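Ctr9 protein (Myceliophthora thermophila, PDB 6AF0) probably binds the RNA polymerase II complex as a subunit of the Paf1 complex, this chain being its tetratricopeptide-repeat part. Local coordinates at residues V342-S347 with D375-A380; H774-M779 with Y796-S801; K791-Y796 with S813-T818. One frame throughout, in Å; residues are numbered along the deposited sequence.

Contact 1: residues V342-S347 with D375-A380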
loop_
_atom_site.group_PDB
_atom_site.type_symbol
_atom_site.label_atom_id
_atom_site.label_comp_id
_atom_site.label_asym_id
_atom_site.label_seq_id
_atom_site.Cartn_x
_atom_site.Cartn_y
_atom_site.Cartn_z
ATOM N N VAL A 342 33.747 7.447 15.434
ATOM C CA VAL A 342 32.619 6.554 15.199
ATOM C C VAL A 342 31.761 6.989 14.021
ATOM O O VAL A 342 31.350 8.134 13.939
ATOM C CB VAL A 342 31.696 6.523 16.449
ATOM C CG1 VAL A 342 30.627 5.429 16.343
ATOM C CG2 VAL A 342 32.510 6.308 17.711
ATOM N N ASN A 343 31.432 6.061 13.140
ATOM C CA ASN A 343 30.608 6.396 11.976
ATOM C C ASN A 343 29.167 6.733 12.367
ATOM O O ASN A 343 28.580 7.703 11.873
ATOM C CB ASN A 343 30.638 5.266 10.937
ATOM C CG ASN A 343 32.049 4.976 10.426
ATOM O OD1 ASN A 343 32.855 5.891 10.174
ATOM N ND2 ASN A 343 32.360 3.696 10.282
ATOM N N ALA A 344 28.605 5.934 13.268
ATOM C CA ALA A 344 27.212 6.104 13.725
ATOM C C ALA A 344 26.945 7.532 14.135
ATOM O O ALA A 344 25.901 8.109 13.787
ATOM C CB ALA A 344 26.901 5.167 14.890
ATOM N N ILE A 345 27.900 8.094 14.876
ATOM C CA ILE A 345 27.776 9.478 15.319
ATOM C C ILE A 345 27.733 10.389 14.124
ATOM O O ILE A 345 26.861 11.234 14.021
ATOM C CB ILE A 345 28.901 9.888 16.241
ATOM C CG1 ILE A 345 28.694 9.208 17.581
ATOM C CG2 ILE A 345 28.925 11.390 16.409
ATOM C CD1 ILE A 345 29.642 9.632 18.671
ATOM N N ALA A 346 28.656 10.184 13.199
ATOM C CA ALA A 346 28.699 10.982 11.979
ATOM C C ALA A 346 27.364 10.914 11.259
ATOM O O ALA A 346 26.809 11.962 10.866
ATOM C CB ALA A 346 29.824 10.533 11.069
ATOM N N SER A 347 26.821 9.706 11.136
ATOM C CA SER A 347 25.539 9.561 10.447
ATOM C C SER A 347 24.406 10.293 11.172
ATOM O O SER A 347 23.506 10.821 10.539
ATOM C CB SER A 347 25.155 8.108 10.286
ATOM O OG SER A 347 24.371 7.725 11.388
ATOM N N ASP A 375 25.290 7.040 3.815
ATOM C CA ASP A 375 26.610 6.505 3.469
ATOM C C ASP A 375 27.494 6.298 4.713
ATOM O O ASP A 375 28.171 5.278 4.816
ATOM C CB ASP A 375 27.327 7.399 2.438
ATOM C CG ASP A 375 26.580 7.495 1.101
ATOM O OD1 ASP A 375 25.668 6.672 0.818
ATOM O OD2 ASP A 375 26.911 8.433 0.339
ATOM N N ALA A 376 27.459 7.234 5.666
ATOM C CA ALA A 376 28.294 7.153 6.888
ATOM C C ALA A 376 28.127 5.819 7.587
ATOM O O ALA A 376 29.093 5.263 8.115
ATOM C CB ALA A 376 27.991 8.286 7.850
ATOM N N ARG A 377 26.907 5.297 7.568
ATOM C CA ARG A 377 26.634 3.961 8.093
ATOM C C ARG A 377 26.790 2.891 7.027
ATOM O O ARG A 377 26.335 1.742 7.213
ATOM C CB ARG A 377 25.226 3.881 8.651
ATOM C CG ARG A 377 25.079 4.476 10.029
ATOM C CD ARG A 377 23.610 4.635 10.384
ATOM N NE ARG A 377 23.422 5.479 11.567
ATOM C CZ ARG A 377 23.376 5.034 12.810
ATOM N NH1 ARG A 377 23.492 3.734 13.052
ATOM N NH2 ARG A 377 23.221 5.889 13.808
ATOM N N GLY A 378 27.412 3.266 5.907
ATOM C CA GLY A 378 27.712 2.326 4.818
ATOM C C GLY A 378 26.882 2.541 3.571
ATOM O O GLY A 378 27.119 1.913 2.553
ATOM N N GLY A 379 25.881 3.402 3.650
ATOM C CA GLY A 379 25.057 3.661 2.488
ATOM C C GLY A 379 24.320 2.402 2.105
ATOM O O GLY A 379 24.275 1.443 2.864
ATOM N N ALA A 380 23.824 2.384 0.880
ATOM C CA ALA A 380 22.808 1.436 0.471
ATOM C C ALA A 380 23.211 0.016 0.783
ATOM O O ALA A 380 24.395 -0.332 0.693
ATOM C CB ALA A 380 22.540 1.582 -1.005
#

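Contact 2: residues H774-M779 with Y796-S801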
loop_
_atom_site.group_PDB
_atom_site.type_symbol
_atom_site.label_atom_id
_atom_site.label_comp_id
_atom_site.label_asym_id
_atom_site.label_seq_id
_atom_site.Cartn_x
_atom_site.Cartn_y
_atom_site.Cartn_z
ATOM N N HIS A 774 -35.510 -12.139 -21.837
ATOM C CA HIS A 774 -35.074 -12.622 -23.139
ATOM C C HIS A 774 -33.893 -13.601 -23.088
ATOM O O HIS A 774 -33.774 -14.503 -23.919
ATOM C CB HIS A 774 -34.805 -11.439 -24.088
ATOM C CG HIS A 774 -33.736 -10.497 -23.625
ATOM N ND1 HIS A 774 -32.391 -10.775 -23.754
ATOM C CD2 HIS A 774 -33.811 -9.257 -23.088
ATOM C CE1 HIS A 774 -31.685 -9.755 -23.302
ATOM N NE2 HIS A 774 -32.522 -8.823 -22.888
ATOM N N VAL A 775 -33.021 -13.425 -22.107
ATOM C CA VAL A 775 -31.941 -14.386 -21.868
ATOM C C VAL A 775 -32.536 -15.755 -21.603
ATOM O O VAL A 775 -32.177 -16.720 -22.251
ATOM C CB VAL A 775 -31.020 -13.949 -20.698
ATOM C CG1 VAL A 775 -30.260 -15.117 -20.104
ATOM C CG2 VAL A 775 -30.027 -12.903 -21.181
ATOM N N TYR A 776 -33.477 -15.821 -20.679
ATOM C CA TYR A 776 -34.107 -17.086 -20.316
ATOM C C TYR A 776 -34.925 -17.688 -21.473
ATOM O O TYR A 776 -34.992 -18.905 -21.645
ATOM C CB TYR A 776 -34.980 -16.889 -19.077
ATOM C CG TYR A 776 -34.179 -16.728 -17.800
ATOM C CD1 TYR A 776 -34.115 -17.755 -16.858
ATOM C CD2 TYR A 776 -33.464 -15.557 -17.536
ATOM C CE1 TYR A 776 -33.374 -17.617 -15.688
ATOM C CE2 TYR A 776 -32.722 -15.407 -16.371
ATOM C CZ TYR A 776 -32.681 -16.433 -15.445
ATOM O OH TYR A 776 -31.955 -16.282 -14.285
ATOM N N VAL A 777 -35.525 -16.826 -22.274
ATOM C CA VAL A 777 -36.285 -17.265 -23.428
ATOM C C VAL A 777 -35.326 -17.949 -24.393
ATOM O O VAL A 777 -35.552 -19.078 -24.804
ATOM C CB VAL A 777 -37.004 -16.074 -24.108
ATOM C CG1 VAL A 777 -37.697 -16.487 -25.395
ATOM C CG2 VAL A 777 -38.027 -15.463 -23.161
ATOM N N ASN A 778 -34.248 -17.252 -24.725
ATOM C CA ASN A 778 -33.226 -17.759 -25.636
ATOM C C ASN A 778 -32.598 -19.056 -25.142
ATOM O O ASN A 778 -32.219 -19.925 -25.933
ATOM C CB ASN A 778 -32.118 -16.726 -25.781
ATOM C CG ASN A 778 -32.588 -15.434 -26.427
ATOM O OD1 ASN A 778 -33.708 -15.325 -26.937
ATOM N ND2 ASN A 778 -31.714 -14.448 -26.421
ATOM N N MET A 779 -32.465 -19.159 -23.825
ATOM C CA MET A 779 -31.989 -20.381 -23.186
ATOM C C MET A 779 -32.976 -21.519 -23.385
ATOM O O MET A 779 -32.614 -22.581 -23.889
ATOM C CB MET A 779 -31.777 -20.150 -21.696
ATOM C CG MET A 779 -30.408 -19.583 -21.357
ATOM S SD MET A 779 -29.935 -20.099 -19.701
ATOM C CE MET A 779 -28.202 -20.401 -19.943
ATOM N N TYR A 796 -37.938 -21.221 -19.274
ATOM C CA TYR A 796 -39.156 -20.536 -19.694
ATOM C C TYR A 796 -39.986 -20.064 -18.501
ATOM O O TYR A 796 -40.494 -18.957 -18.498
ATOM C CB TYR A 796 -40.016 -21.453 -20.573
ATOM C CG TYR A 796 -39.553 -21.597 -21.994
ATOM C CD1 TYR A 796 -39.658 -22.818 -22.662
ATOM C CD2 TYR A 796 -39.004 -20.518 -22.685
ATOM C CE1 TYR A 796 -39.229 -22.955 -23.975
ATOM C CE2 TYR A 796 -38.580 -20.647 -23.997
ATOM C CZ TYR A 796 -38.696 -21.866 -24.631
ATOM O OH TYR A 796 -38.275 -21.993 -25.919
ATOM N N GLU A 797 -40.132 -20.916 -17.497
ATOM C CA GLU A 797 -40.951 -20.589 -16.342
ATOM C C GLU A 797 -40.388 -19.349 -15.673
ATOM O O GLU A 797 -41.125 -18.424 -15.362
ATOM C CB GLU A 797 -40.993 -21.756 -15.344
ATOM C CG GLU A 797 -42.048 -22.822 -15.625
ATOM C CD GLU A 797 -43.231 -22.724 -14.685
ATOM O OE1 GLU A 797 -43.223 -23.446 -13.658
ATOM O OE2 GLU A 797 -44.144 -21.911 -14.970
ATOM N N ILE A 798 -39.077 -19.336 -15.466
ATOM C CA ILE A 798 -38.423 -18.197 -14.842
ATOM C C ILE A 798 -38.644 -16.939 -15.684
ATOM O O ILE A 798 -38.913 -15.864 -15.133
ATOM C CB ILE A 798 -36.915 -18.437 -14.625
ATOM C CG1 ILE A 798 -36.695 -19.395 -13.448
ATOM C CG2 ILE A 798 -36.220 -17.120 -14.332
ATOM C CD1 ILE A 798 -35.244 -19.636 -13.082
ATOM N N ALA A 799 -38.538 -17.070 -17.009
ATOM C CA ALA A 799 -38.852 -15.951 -17.914
ATOM C C ALA A 799 -40.252 -15.412 -17.651
ATOM O O ALA A 799 -40.440 -14.219 -17.587
ATOM C CB ALA A 799 -38.718 -16.356 -19.374
ATOM N N LEU A 800 -41.231 -16.290 -17.487
ATOM C CA LEU A 800 -42.617 -15.860 -17.276
ATOM C C LEU A 800 -42.805 -15.208 -15.914
ATOM O O LEU A 800 -43.650 -14.349 -15.750
ATOM C CB LEU A 800 -43.576 -17.043 -17.427
ATOM C CG LEU A 800 -43.591 -17.668 -18.821
ATOM C CD1 LEU A 800 -44.447 -18.927 -18.844
ATOM C CD2 LEU A 800 -44.085 -16.683 -19.856
ATOM N N SER A 801 -42.005 -15.612 -14.940
ATOM C CA SER A 801 -42.099 -15.053 -13.602
ATOM C C SER A 801 -41.834 -13.565 -13.627
ATOM O O SER A 801 -42.339 -12.831 -12.785
ATOM C CB SER A 801 -41.101 -15.723 -12.650
ATOM O OG SER A 801 -39.764 -15.388 -12.986
#

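Contact 3: residues K791-Y796 with S813-T818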
loop_
_atom_site.group_PDB
_atom_site.type_symbol
_atom_site.label_atom_id
_atom_site.label_comp_id
_atom_site.label_asym_id
_atom_site.label_seq_id
_atom_site.Cartn_x
_atom_site.Cartn_y
_atom_site.Cartn_z
ATOM N N LYS A 791 -35.094 -28.703 -18.172
ATOM C CA LYS A 791 -34.312 -27.469 -18.002
ATOM C C LYS A 791 -34.757 -26.304 -18.922
ATOM O O LYS A 791 -34.597 -25.127 -18.574
ATOM C CB LYS A 791 -32.835 -27.739 -18.215
ATOM C CG LYS A 791 -32.039 -28.152 -16.992
ATOM C CD LYS A 791 -30.606 -28.475 -17.426
ATOM C CE LYS A 791 -29.777 -29.152 -16.353
ATOM N NZ LYS A 791 -29.143 -30.386 -16.908
ATOM N N ALA A 792 -35.279 -26.640 -20.099
ATOM C CA ALA A 792 -35.962 -25.667 -20.966
ATOM C C ALA A 792 -37.294 -25.208 -20.354
ATOM O O ALA A 792 -37.733 -24.079 -20.553
ATOM C CB ALA A 792 -36.221 -26.270 -22.338
ATOM N N ILE A 793 -37.955 -26.101 -19.631
ATOM C CA ILE A 793 -39.196 -25.748 -18.972
ATOM C C ILE A 793 -38.904 -24.610 -17.995
ATOM O O ILE A 793 -39.357 -23.502 -18.203
ATOM C CB ILE A 793 -39.857 -26.959 -18.252
ATOM C CG1 ILE A 793 -40.245 -28.070 -19.249
ATOM C CG2 ILE A 793 -41.068 -26.520 -17.432
ATOM C CD1 ILE A 793 -41.422 -27.761 -20.150
ATOM N N GLU A 794 -38.123 -24.856 -16.950
ATOM C CA GLU A 794 -37.996 -23.831 -15.897
ATOM C C GLU A 794 -37.120 -22.642 -16.299
ATOM O O GLU A 794 -37.072 -21.657 -15.583
ATOM C CB GLU A 794 -37.603 -24.408 -14.514
ATOM C CG GLU A 794 -36.132 -24.305 -14.102
ATOM C CD GLU A 794 -35.218 -25.151 -14.968
ATOM O OE1 GLU A 794 -35.716 -25.714 -15.962
ATOM O OE2 GLU A 794 -34.008 -25.261 -14.658
ATOM N N SER A 795 -36.426 -22.727 -17.427
ATOM C CA SER A 795 -35.877 -21.526 -18.033
ATOM C C SER A 795 -37.086 -20.670 -18.416
ATOM O O SER A 795 -37.273 -19.564 -17.897
ATOM C CB SER A 795 -34.999 -21.864 -19.242
ATOM O OG SER A 795 -34.583 -20.703 -19.942
ATOM N N TYR A 796 -37.938 -21.221 -19.274
ATOM C CA TYR A 796 -39.156 -20.536 -19.694
ATOM C C TYR A 796 -39.986 -20.064 -18.501
ATOM O O TYR A 796 -40.494 -18.957 -18.498
ATOM C CB TYR A 796 -40.016 -21.453 -20.573
ATOM C CG TYR A 796 -39.553 -21.597 -21.994
ATOM C CD1 TYR A 796 -39.658 -22.818 -22.662
ATOM C CD2 TYR A 796 -39.004 -20.518 -22.685
ATOM C CE1 TYR A 796 -39.229 -22.955 -23.975
ATOM C CE2 TYR A 796 -38.580 -20.647 -23.997
ATOM C CZ TYR A 796 -38.696 -21.866 -24.631
ATOM O OH TYR A 796 -38.275 -21.993 -25.919
ATOM N N SER A 813 -46.680 -20.257 -25.476
ATOM C CA SER A 813 -46.743 -21.207 -26.575
ATOM C C SER A 813 -45.523 -22.122 -26.524
ATOM O O SER A 813 -45.656 -23.339 -26.348
ATOM C CB SER A 813 -46.796 -20.499 -27.937
ATOM O OG SER A 813 -47.855 -19.573 -28.009
ATOM N N CYS A 814 -44.349 -21.503 -26.636
ATOM C CA CYS A 814 -43.086 -22.212 -26.663
ATOM C C CYS A 814 -42.977 -23.167 -25.474
ATOM O O CYS A 814 -42.528 -24.308 -25.601
ATOM C CB CYS A 814 -41.915 -21.213 -26.687
ATOM S SG CYS A 814 -41.760 -20.291 -28.257
ATOM N N LEU A 815 -43.423 -22.713 -24.321
ATOM C CA LEU A 815 -43.408 -23.556 -23.155
ATOM C C LEU A 815 -44.351 -24.735 -23.315
ATOM O O LEU A 815 -44.078 -25.809 -22.803
ATOM C CB LEU A 815 -43.776 -22.738 -21.923
ATOM C CG LEU A 815 -43.888 -23.506 -20.617
ATOM C CD1 LEU A 815 -42.598 -24.216 -20.264
ATOM C CD2 LEU A 815 -44.264 -22.538 -19.519
ATOM N N GLY A 816 -45.467 -24.527 -24.006
ATOM C CA GLY A 816 -46.499 -25.563 -24.156
ATOM C C GLY A 816 -46.000 -26.713 -24.995
ATOM O O GLY A 816 -46.035 -27.861 -24.573
ATOM N N ARG A 817 -45.520 -26.377 -26.182
ATOM C CA ARG A 817 -44.818 -27.318 -27.060
ATOM C C ARG A 817 -43.655 -28.052 -26.374
ATOM O O ARG A 817 -43.453 -29.231 -26.595
ATOM C CB ARG A 817 -44.307 -26.581 -28.299
ATOM C CG ARG A 817 -43.092 -27.177 -28.947
ATOM C CD ARG A 817 -42.778 -26.460 -30.236
ATOM N NE ARG A 817 -41.373 -26.642 -30.574
ATOM C CZ ARG A 817 -40.860 -26.527 -31.793
ATOM N NH1 ARG A 817 -41.635 -26.227 -32.836
ATOM N NH2 ARG A 817 -39.557 -26.723 -31.968
ATOM N N THR A 818 -42.879 -27.362 -25.559
ATOM C CA THR A 818 -41.781 -28.012 -24.846
ATOM C C THR A 818 -42.361 -29.084 -23.952
ATOM O O THR A 818 -41.946 -30.231 -24.016
ATOM C CB THR A 818 -40.959 -27.013 -23.998
ATOM O OG1 THR A 818 -40.512 -25.936 -24.835
ATOM C CG2 THR A 818 -39.735 -27.668 -23.351
#

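Contact 1: residues V342-S347 with D375-A380
The hydroxyl oxygen of S347 is held from two directions. It gives its proton to the carbonyl of A344, one turn earlier in its own helix, with OG of S347 2.9 Å from O of A344, and it accepts from NE of R377 across the contact. The modelled length of the second bond is too short to be trusted, and the N-H points well off the line to the oxygen, at 134°. In the first bond the hydroxyl approaches O of A344 tilted 24° from the carbonyl plane. One serine thus ties an arginine in the C-terminal turn that ends one helix to the first turn of another.

The arginine reaches this place because CG lies beside its backbone N (chi1 -79°) and the chain runs extended from CG to NE. S347 OG meets the guanidinium at its edge, near the plane, while the methyl of A344 lies over one face, its CB 3.9 Å from NH2 of R377. A salt bridge from NH2 to D348 adds a further hold on the guanidinium's rotation. Beside this polar grip, CB of A376 packs against CB of S347 at 3.7 Å, with A346 CB a little farther off. N343 brings its CB up to the carbonyl oxygen of A376, whereas its amide nitrogen turns elsewhere, to the backbone oxygen of Q157.

The chain leaves the helix by a Schellman motif with G378 as the C-prime residue, whose backbone angles would press a CB against the preceding carbonyl oxygen and so call for glycine. In the helical solenoid, the contact closes the open end of an antiparallel hairpin, where helix 343-360 begins and helix 363-376 stops; I345, in that first turn, packs on helix 310-322.

Contact 2: residues H774-M779 with Y796-S801
Y776 and A799 mark the closest backbone approach in a tetratricopeptide-repeat hairpin. Helix 773-785 and helix 789-801, the two helices of a predicted repeat, run antiparallel at 158°, with the segment axes 8.1 Å apart. The small A799 is consistent with this close spacing: its methyl fits between two neighbours of the facing helix, with its CB 3.8 Å from CB of Y776.

The larger residues lie to the flanks of this alanine. Y776 places its ring carbon CG beside the backbone N (chi1 -74°), which leads the ring past A799 to I798, whose side chain it crosses obliquely. I798 is modelled with its branch methyl CG2 over one face of the tyrosine ring, but at a separation too short for carbon atoms, so this detail is doubtful. The phenol oxygen of Y776 ends at Q771, to which it is hydrogen-bonded.

V777 and Y796 form the other flank. Although the CB of each points away from the opposite helix, both residues still reach across. The ring of Y796 approaches the backbone of V777 obliquely, and its hydroxyl is hydrogen-bonded to H781, one turn farther along the same helix as V777. CE2 of Y796 lies 3.5 Å from the carbonyl oxygen of V777. With CG1 anti to its nitrogen (chi1 175°), V777 turns its other methyl toward the alanine, CG2 standing 4.0 Å from CB of A799.

Contact 3: residues K791-Y796 with S813-T818
Y796, L815 and T818 bury the most surface where helix 789-801 meets helix 809-826. The segments run antiparallel at 159°, but their axes are 9.7 Å apart, and larger side chains bridge the interval. The arrangement is consistent with tandem tetratricopeptide repeats, as predicted here, in which the second helix of one repeat packs on the first helix of the next.

L815 carries its CG anti to the backbone N (chi1 176°), which leads its branch across to the other helix. The methyl CD1 settles between two partners: it is 3.7 Å from CD1 of I793, whose side chain it crosses at about a right angle, and 3.8 Å from CB of Y796.

T818 divides its two branches. Its methyl CG2 lies 3.6 Å from CD1 of I793, the two side chains sliding past each other in opposite directions, and it also touches the CB of A792. Its hydroxyl stands at the edge of the Y796 ring, in plane, with OG1 3.4 Å from CE1 of Y796. Farther along that ring, C814 rests its CB 3.9 Å from CZ of Y796.

The T818 hydroxyl gives its proton to the carbonyl of C814, OG1 of T818 being 2.7 Å from O of C814. That oxygen also accepts from the backbone N of T818, from the opposite face of its plane. This buried hydroxyl is therefore satisfied within its own helix, and the mostly apolar interface is made largely of aliphatic carbons and the tyrosine ring.

Contacts 2 and 3 are successive layers of one superhelix. Their centres are about 8 Å apart, and both use helix 789-801, contact 2 within a predicted repeat and contact 3 toward the next; Y796 serves both, and L800 packs on L815 between them. Both are buried and cohere mainly through carbon atoms, tightly round an alanine in one and across a wider gap in the other. Contact 1 lies on the opposite side of the chain's centre, its centre about 74 Å from that of contact 2. It is only partly buried and takes in the turn after a helix, whereas the other two lie wholly on helix faces, and it includes an arginine-serine bond between its segments, which they lack.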